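Local coordinates for protein caspase-3 (Porites astreoides, PDB 6WI4) that probably cleaves proteins after aspartate residues as a caspase-family cysteine protease of coral apoptosis, at residues A14-N19 / V38-L43; A42-F47 / F52-Y57; P122-F127 / L226-E231. All blocks are in the same frame, centred on the assembly; numbering follows the deposited sequence.

Contact 1 (A14-N19 / V38-L43); sequences AVIINN and VDRDAL
Asn18 lays its amide across the aliphatic part of Arg40, with CG 3.7 Å from Arg40 CB and ND2 3.7 Å from Arg40 CD. The two side chains cross at about a right angle, and the amide and guanidinium planes stand 63° apart, so this is an oblique overlap and not a stack. The contact forms the first half of a beta-alpha-beta crossover in the caspase domain: strand 14-18 and helix 38-43 run antiparallel at 173°, their axes 9.1 Å apart. With CG anti to the backbone N (chi1 178°), Asn18 places its amide beside the helix, where OD1 is met by the Thr36 hydroxyl, OG1, and ND2 donates to Asp37 OD1 and Asn58 OD1. The Arg40 chain bends at chi3; NE and NH1 both grip Asp41 OD1, from the same face of the carboxylate, while NH2 bonds Asn58 OD1. Cut back to an alanine, Arg40 would probably leave Asp41 OD1 without its ion-pair mate and Asn58 OD1 without that donor, and open a gap beside Ile16 CG2. Two residues back on the strand, the Ile16 side chain makes apolar contacts. Ile16 CG2 lies 4.1 Å from Arg40 CG, and the other branch ends with CD1 3.8 Å from Leu43 CB.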
# COMPACT_ATOMS: atom_id res chain seq x y z
N ALA A 14 -11.65 1.27 -2.33
CA ALA A 14 -10.26 1.46 -1.94
C ALA A 14 -10.22 1.72 -0.44
O ALA A 14 -10.74 2.74 0.02
CB ALA A 14 -9.62 2.62 -2.71
N VAL A 15 -9.62 0.82 0.30
CA VAL A 15 -9.49 0.94 1.75
C VAL A 15 -8.17 1.60 2.10
O VAL A 15 -7.12 1.24 1.55
CB VAL A 15 -9.59 -0.44 2.42
CG1 VAL A 15 -9.29 -0.33 3.91
CG2 VAL A 15 -10.95 -1.07 2.15
N ILE A 16 -8.20 2.55 3.04
CA ILE A 16 -6.99 3.12 3.65
C ILE A 16 -7.09 2.92 5.15
O ILE A 16 -8.02 3.45 5.78
CB ILE A 16 -6.83 4.61 3.33
CG1 ILE A 16 -6.76 4.84 1.83
CG2 ILE A 16 -5.59 5.17 4.04
CD1 ILE A 16 -6.89 6.32 1.47
N ILE A 17 -6.13 2.21 5.73
CA ILE A 17 -6.01 2.07 7.17
C ILE A 17 -4.78 2.85 7.60
O ILE A 17 -3.67 2.58 7.14
CB ILE A 17 -5.93 0.60 7.59
CG1 ILE A 17 -7.26 -0.09 7.25
CG2 ILE A 17 -5.64 0.50 9.08
CD1 ILE A 17 -7.22 -1.61 7.35
N ASN A 18 -4.99 3.85 8.45
CA ASN A 18 -3.97 4.83 8.81
C ASN A 18 -3.69 4.70 10.31
O ASN A 18 -4.47 5.21 11.13
CB ASN A 18 -4.46 6.23 8.46
CG ASN A 18 -3.48 7.30 8.86
OD1 ASN A 18 -2.33 7.29 8.43
ND2 ASN A 18 -3.94 8.25 9.68
N ASN A 19 -2.60 4.04 10.68
CA ASN A 19 -2.28 3.82 12.09
C ASN A 19 -1.18 4.80 12.53
O ASN A 19 -0.03 4.69 12.09
CB ASN A 19 -1.91 2.36 12.34
CG ASN A 19 -3.13 1.47 12.44
OD1 ASN A 19 -4.27 1.96 12.42
ND2 ASN A 19 -2.92 0.16 12.55
N VAL A 38 -0.55 13.00 6.45
CA VAL A 38 -0.25 13.54 5.13
C VAL A 38 -0.36 12.44 4.07
O VAL A 38 -0.91 12.66 2.99
CB VAL A 38 1.15 14.19 5.13
CG1 VAL A 38 1.51 14.69 3.75
CG2 VAL A 38 1.20 15.33 6.14
N ASP A 39 0.17 11.26 4.38
CA ASP A 39 0.07 10.12 3.47
C ASP A 39 -1.38 9.69 3.30
O ASP A 39 -1.82 9.40 2.18
CB ASP A 39 0.87 8.93 4.01
CG ASP A 39 2.36 9.02 3.75
OD1 ASP A 39 2.85 9.99 3.13
OD2 ASP A 39 3.04 8.07 4.17
N ARG A 40 -2.13 9.59 4.41
CA ARG A 40 -3.53 9.20 4.33
C ARG A 40 -4.31 10.13 3.42
O ARG A 40 -5.04 9.69 2.53
CB ARG A 40 -4.15 9.19 5.73
CG ARG A 40 -5.65 8.92 5.76
CD ARG A 40 -6.26 9.43 7.07
NE ARG A 40 -6.18 10.88 7.17
CZ ARG A 40 -6.35 11.56 8.30
NH1 ARG A 40 -6.26 12.89 8.30
NH2 ARG A 40 -6.60 10.91 9.43
N ASP A 41 -4.12 11.44 3.61
CA ASP A 41 -4.87 12.40 2.80
C ASP A 41 -4.45 12.33 1.34
O ASP A 41 -5.30 12.45 0.44
CB ASP A 41 -4.69 13.81 3.35
CG ASP A 41 -5.34 14.00 4.71
OD1 ASP A 41 -6.11 13.12 5.16
OD2 ASP A 41 -5.07 15.06 5.33
N ALA A 42 -3.15 12.12 1.07
CA ALA A 42 -2.70 12.02 -0.31
C ALA A 42 -3.26 10.77 -0.99
O ALA A 42 -3.68 10.83 -2.16
CB ALA A 42 -1.17 12.02 -0.36
N LEU A 43 -3.27 9.64 -0.30
CA LEU A 43 -3.82 8.42 -0.90
C LEU A 43 -5.31 8.55 -1.14
O LEU A 43 -5.83 8.05 -2.15
CB LEU A 43 -3.56 7.21 -0.01
CG LEU A 43 -2.17 6.62 -0.06
CD1 LEU A 43 -2.15 5.38 0.83
CD2 LEU A 43 -1.76 6.26 -1.49

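Contact 2 (A42-F47 / F52-Y57); sequences ALAKLF and FDVRIY
Helix 42-47 and strand 53-57 pack with their axes 8.6 Å apart and their N-to-C directions at 162°, nearly antiparallel, as expected where a helix turns back into the next strand of a beta-alpha-beta unit. One backbone hydrogen bond closes the turn: Phe52 N donates to Phe47 O at 3.0 Å, with an N-H...O angle of 159° and the donor tilted 20° from the carbonyl plane. The same oxygen, Phe47 O, lies 3.4 Å from Phe52 CB and at the edge of the Phe52 ring, near its plane, so the carbonyl meets both the amide and the root of the side chain.

Beyond this turn the contact is apolar and made by small groups. Val54 has CG2 anti to its carbonyl carbon, which sets that methyl 3.7 Å from Phe47 CB; it also rests close to the carbonyl carbon of Phe47. The Phe47 ring itself leads away from the strand segment, so its CB does the touching here. One turn back on the helix, Ala44 offers its single methyl, CB, to Ile56 CD1 at 3.7 Å and, more loosely, to Val54 CG1 at 4.2 Å. The short Ala44 side chain is consistent with the close approach of its CA to the CA of Val54, 6.5 Å. On the other side of the strand, Arg55 and Asp53 form a side-on salt bridge, with Arg55 NH2 2.9 Å from Asp53 OD2.

Backbone hydrogen bonds from Asp53, Arg55 and Tyr57 join this outermost strand to strand 13-18. The Phe47 ring reaches onward to Ile84 and Ser86 of strand 83-88, while Leu46 packs against Leu173 and Phe177 of helix 168-180.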
# COMPACT_ATOMS: atom_id res chain seq x y z
N ALA A 42 -3.15 12.12 1.07
CA ALA A 42 -2.70 12.02 -0.31
C ALA A 42 -3.26 10.77 -0.99
O ALA A 42 -3.68 10.83 -2.16
CB ALA A 42 -1.17 12.02 -0.36
N LEU A 43 -3.27 9.64 -0.30
CA LEU A 43 -3.82 8.42 -0.90
C LEU A 43 -5.31 8.55 -1.14
O LEU A 43 -5.83 8.05 -2.15
CB LEU A 43 -3.56 7.21 -0.01
CG LEU A 43 -2.17 6.62 -0.06
CD1 LEU A 43 -2.15 5.38 0.83
CD2 LEU A 43 -1.76 6.26 -1.49
N ALA A 44 -6.03 9.18 -0.20
CA ALA A 44 -7.47 9.33 -0.38
C ALA A 44 -7.77 10.18 -1.60
O ALA A 44 -8.64 9.84 -2.41
CB ALA A 44 -8.08 9.94 0.88
N LYS A 45 -7.02 11.27 -1.78
CA LYS A 45 -7.19 12.13 -2.95
C LYS A 45 -6.87 11.37 -4.23
O LYS A 45 -7.63 11.43 -5.21
CB LYS A 45 -6.29 13.36 -2.79
CG LYS A 45 -6.34 14.34 -3.94
CD LYS A 45 -5.45 15.56 -3.69
CE LYS A 45 -5.38 16.43 -4.95
NZ LYS A 45 -4.51 17.62 -4.73
N LEU A 46 -5.79 10.58 -4.22
CA LEU A 46 -5.39 9.82 -5.40
C LEU A 46 -6.42 8.75 -5.75
O LEU A 46 -6.84 8.63 -6.90
CB LEU A 46 -4.02 9.19 -5.17
CG LEU A 46 -3.60 8.20 -6.25
CD1 LEU A 46 -3.45 8.90 -7.60
CD2 LEU A 46 -2.31 7.49 -5.86
N PHE A 47 -6.83 7.95 -4.76
CA PHE A 47 -7.75 6.86 -5.06
C PHE A 47 -9.12 7.38 -5.50
O PHE A 47 -9.76 6.76 -6.35
CB PHE A 47 -7.88 5.94 -3.84
CG PHE A 47 -6.61 5.18 -3.50
CD1 PHE A 47 -5.62 4.95 -4.45
CD2 PHE A 47 -6.42 4.71 -2.21
CE1 PHE A 47 -4.46 4.26 -4.11
CE2 PHE A 47 -5.28 4.01 -1.87
CZ PHE A 47 -4.29 3.78 -2.83
N PHE A 52 -12.23 5.37 -7.43
CA PHE A 52 -12.59 4.39 -6.41
C PHE A 52 -13.44 5.03 -5.31
O PHE A 52 -13.39 6.24 -5.08
CB PHE A 52 -11.33 3.75 -5.81
CG PHE A 52 -10.67 2.74 -6.73
CD1 PHE A 52 -9.96 3.17 -7.84
CD2 PHE A 52 -10.77 1.37 -6.49
CE1 PHE A 52 -9.35 2.26 -8.71
CE2 PHE A 52 -10.17 0.45 -7.36
CZ PHE A 52 -9.47 0.90 -8.47
N ASP A 53 -14.21 4.17 -4.65
CA ASP A 53 -15.00 4.51 -3.47
C ASP A 53 -14.10 4.31 -2.26
O ASP A 53 -13.81 3.17 -1.88
CB ASP A 53 -16.24 3.62 -3.45
CG ASP A 53 -17.08 3.74 -2.17
OD1 ASP A 53 -16.76 4.52 -1.26
OD2 ASP A 53 -18.10 3.02 -2.11
N VAL A 54 -13.63 5.41 -1.67
CA VAL A 54 -12.56 5.37 -0.68
C VAL A 54 -13.14 5.24 0.72
O VAL A 54 -14.04 5.99 1.10
CB VAL A 54 -11.68 6.62 -0.78
CG1 VAL A 54 -10.63 6.64 0.30
CG2 VAL A 54 -11.05 6.68 -2.16
N ARG A 55 -12.63 4.27 1.48
CA ARG A 55 -13.05 4.04 2.86
C ARG A 55 -11.83 4.19 3.76
O ARG A 55 -10.82 3.51 3.56
CB ARG A 55 -13.67 2.65 3.01
CG ARG A 55 -14.60 2.26 1.87
CD ARG A 55 -16.03 2.72 2.07
NE ARG A 55 -16.90 2.30 0.96
CZ ARG A 55 -17.44 1.08 0.84
NH1 ARG A 55 -17.22 0.15 1.76
NH2 ARG A 55 -18.22 0.80 -0.20
N ILE A 56 -11.91 5.09 4.74
CA ILE A 56 -10.76 5.51 5.54
C ILE A 56 -11.00 5.13 6.99
O ILE A 56 -12.05 5.45 7.55
CB ILE A 56 -10.49 7.02 5.41
CG1 ILE A 56 -10.31 7.40 3.94
CG2 ILE A 56 -9.26 7.41 6.23
CD1 ILE A 56 -10.23 8.89 3.70
N TYR A 57 -10.00 4.49 7.60
CA TYR A 57 -10.03 4.12 9.01
C TYR A 57 -8.73 4.56 9.67
O TYR A 57 -7.66 4.45 9.07
CB TYR A 57 -10.19 2.60 9.18
CG TYR A 57 -11.53 2.05 8.76
CD1 TYR A 57 -11.77 1.64 7.45
CD2 TYR A 57 -12.56 1.93 9.68
CE1 TYR A 57 -13.03 1.12 7.08
CE2 TYR A 57 -13.79 1.42 9.33
CZ TYR A 57 -14.02 1.02 8.04
OH TYR A 57 -15.28 0.53 7.75

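Contact 3 (P122-F127 / L226-E231); sequences PKMFFF and LYFFPE
Met124 and Leu226 meet tip to tip, Met124 SD lying 3.6 Å from Leu226 CD1, and this methyl is the hub of the tightly packed part of the contact. Pro122 CB lies equally close to Leu226 CD1, 3.6 Å, with the two side chains crossing obliquely. Leu226 has CG anti to the backbone N (chi1 -161°), which carries CD1 into the angle between the proline and the thioether. The other methyl of Leu226, CD2, sits 3.9 Å above the plane of the Phe228 ring, over its centre: a CH-pi type of packing within the tail segment. Phe228 then comes from the direction opposite to Met124, bringing Phe228 CZ to 3.7 Å from Met124 SD. Met124 SD is 4.9 Å from the centroid of the Phe228 ring and 70° off its normal, an oblique Met-aromatic contact.

The loose side is the rest of the tail. After Phe228 the chain leads away through Phe229 and Pro230 to the solvent-exposed Glu231, which lies well away from the strand segment. All four touching residues, in contrast, are buried.

The contact thus lays the chain that follows strand 217-220 beside the start of strand 123-128 in the central sheet. Ile186 of helix 186-197 touches Met124, Leu226 and Phe228, and Met189 also touches Phe228. Within the sheet, Met124 is flanked by Ile84 of strand 83-88 and Val148 of strand 147-151.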
# COMPACT_ATOMS: atom_id res chain seq x y z
N PRO A 122 -8.13 -7.14 -10.80
CA PRO A 122 -6.92 -6.73 -10.07
C PRO A 122 -7.22 -6.43 -8.61
O PRO A 122 -8.17 -5.72 -8.28
CB PRO A 122 -6.44 -5.49 -10.84
CG PRO A 122 -7.58 -5.07 -11.70
CD PRO A 122 -8.42 -6.27 -11.96
N LYS A 123 -6.38 -6.98 -7.74
CA LYS A 123 -6.45 -6.78 -6.30
C LYS A 123 -5.13 -6.16 -5.89
O LYS A 123 -4.10 -6.84 -5.87
CB LYS A 123 -6.69 -8.11 -5.58
CG LYS A 123 -8.01 -8.77 -6.01
CD LYS A 123 -8.07 -10.24 -5.64
CE LYS A 123 -7.50 -11.16 -6.74
NZ LYS A 123 -8.43 -11.32 -7.91
N MET A 124 -5.16 -4.87 -5.60
CA MET A 124 -3.95 -4.08 -5.36
C MET A 124 -3.78 -3.84 -3.87
O MET A 124 -4.70 -3.36 -3.21
CB MET A 124 -4.03 -2.74 -6.09
CG MET A 124 -4.11 -2.86 -7.60
SD MET A 124 -4.64 -1.32 -8.36
CE MET A 124 -6.40 -1.64 -8.51
N PHE A 125 -2.59 -4.13 -3.36
CA PHE A 125 -2.25 -3.87 -1.97
C PHE A 125 -1.06 -2.92 -1.91
O PHE A 125 -0.06 -3.15 -2.60
CB PHE A 125 -1.94 -5.18 -1.24
CG PHE A 125 -3.14 -6.02 -1.01
CD1 PHE A 125 -3.74 -6.71 -2.05
CD2 PHE A 125 -3.71 -6.09 0.25
CE1 PHE A 125 -4.87 -7.47 -1.84
CE2 PHE A 125 -4.84 -6.85 0.46
CZ PHE A 125 -5.42 -7.54 -0.58
N PHE A 126 -1.18 -1.86 -1.12
CA PHE A 126 -0.11 -0.88 -0.93
C PHE A 126 0.28 -0.85 0.54
O PHE A 126 -0.58 -0.72 1.41
CB PHE A 126 -0.54 0.52 -1.37
CG PHE A 126 -0.99 0.61 -2.79
CD1 PHE A 126 -2.30 0.35 -3.15
CD2 PHE A 126 -0.09 1.00 -3.78
CE1 PHE A 126 -2.72 0.45 -4.46
CE2 PHE A 126 -0.50 1.10 -5.11
CZ PHE A 126 -1.82 0.83 -5.44
N PHE A 127 1.58 -0.94 0.81
CA PHE A 127 2.07 -0.99 2.18
C PHE A 127 3.09 0.11 2.41
O PHE A 127 4.11 0.17 1.71
CB PHE A 127 2.74 -2.33 2.49
CG PHE A 127 1.85 -3.51 2.32
CD1 PHE A 127 0.99 -3.89 3.32
CD2 PHE A 127 1.88 -4.25 1.15
CE1 PHE A 127 0.15 -4.99 3.16
CE2 PHE A 127 1.05 -5.36 0.99
CZ PHE A 127 0.19 -5.73 2.00
N LEU A 226 -2.25 -3.27 -16.10
CA LEU A 226 -3.28 -2.55 -15.36
C LEU A 226 -3.16 -1.08 -15.72
O LEU A 226 -2.28 -0.38 -15.21
CB LEU A 226 -3.14 -2.78 -13.86
CG LEU A 226 -4.34 -2.49 -12.94
CD1 LEU A 226 -4.03 -2.95 -11.53
CD2 LEU A 226 -4.74 -1.03 -12.95
N TYR A 227 -4.03 -0.62 -16.60
CA TYR A 227 -4.20 0.80 -16.89
C TYR A 227 -5.43 1.31 -16.16
O TYR A 227 -6.51 0.71 -16.28
CB TYR A 227 -4.37 1.04 -18.39
CG TYR A 227 -3.16 0.79 -19.25
CD1 TYR A 227 -2.20 1.79 -19.43
CD2 TYR A 227 -2.98 -0.41 -19.90
CE1 TYR A 227 -1.10 1.58 -20.23
CE2 TYR A 227 -1.88 -0.63 -20.71
CZ TYR A 227 -0.94 0.37 -20.86
OH TYR A 227 0.16 0.16 -21.66
N PHE A 228 -5.28 2.40 -15.41
CA PHE A 228 -6.43 2.97 -14.71
C PHE A 228 -7.40 3.65 -15.67
O PHE A 228 -8.58 3.78 -15.33
CB PHE A 228 -5.95 3.93 -13.62
CG PHE A 228 -5.36 3.22 -12.43
CD1 PHE A 228 -6.18 2.59 -11.52
CD2 PHE A 228 -3.99 3.15 -12.26
CE1 PHE A 228 -5.64 1.92 -10.43
CE2 PHE A 228 -3.44 2.48 -11.18
CZ PHE A 228 -4.26 1.87 -10.27
N PHE A 229 -6.95 4.05 -16.86
CA PHE A 229 -7.80 4.70 -17.85
C PHE A 229 -7.47 4.12 -19.22
O PHE A 229 -6.84 4.78 -20.06
CB PHE A 229 -7.62 6.22 -17.81
CG PHE A 229 -7.97 6.81 -16.48
CD1 PHE A 229 -9.29 7.10 -16.17
CD2 PHE A 229 -7.00 7.02 -15.51
CE1 PHE A 229 -9.63 7.63 -14.93
CE2 PHE A 229 -7.33 7.55 -14.26
CZ PHE A 229 -8.65 7.85 -13.97
N PRO A 230 -7.87 2.88 -19.47
CA PRO A 230 -7.43 2.20 -20.70
C PRO A 230 -7.96 2.86 -21.95
O PRO A 230 -7.43 2.61 -23.04
CB PRO A 230 -7.97 0.77 -20.53
CG PRO A 230 -9.01 0.85 -19.49
CD PRO A 230 -8.70 2.02 -18.61
N GLU A 231 -8.98 3.72 -21.84
CA GLU A 231 -9.49 4.42 -23.01
C GLU A 231 -8.45 5.34 -23.64
O GLU A 231 -8.60 5.71 -24.81
CB GLU A 231 -10.73 5.23 -22.62
CG GLU A 231 -10.47 6.34 -21.62
CD GLU A 231 -10.76 5.92 -20.19
OE1 GLU A 231 -11.23 6.77 -19.41
OE2 GLU A 231 -10.50 4.73 -19.84

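In the fold
Contacts 1 and 2 are successive halves of one beta-alpha-beta unit, strand 13-18, helix 36-49 and strand 53-58. Their centres are 6 Å apart, they share Ala42 and Leu43, and their two strands are neighbours in the six-stranded mixed sheet. Contact 3 comes later along the chain, at strand 123-128 of the same sheet, its centre about 17 Å from that of contact 1 and 14 Å from that of contact 2. Contacts 2 and 3 touch through Phe52, which meets Met124 and Phe228, and through Phe47, which meets Phe126. These contacts link the early crossover to the C-terminal tail of the chain.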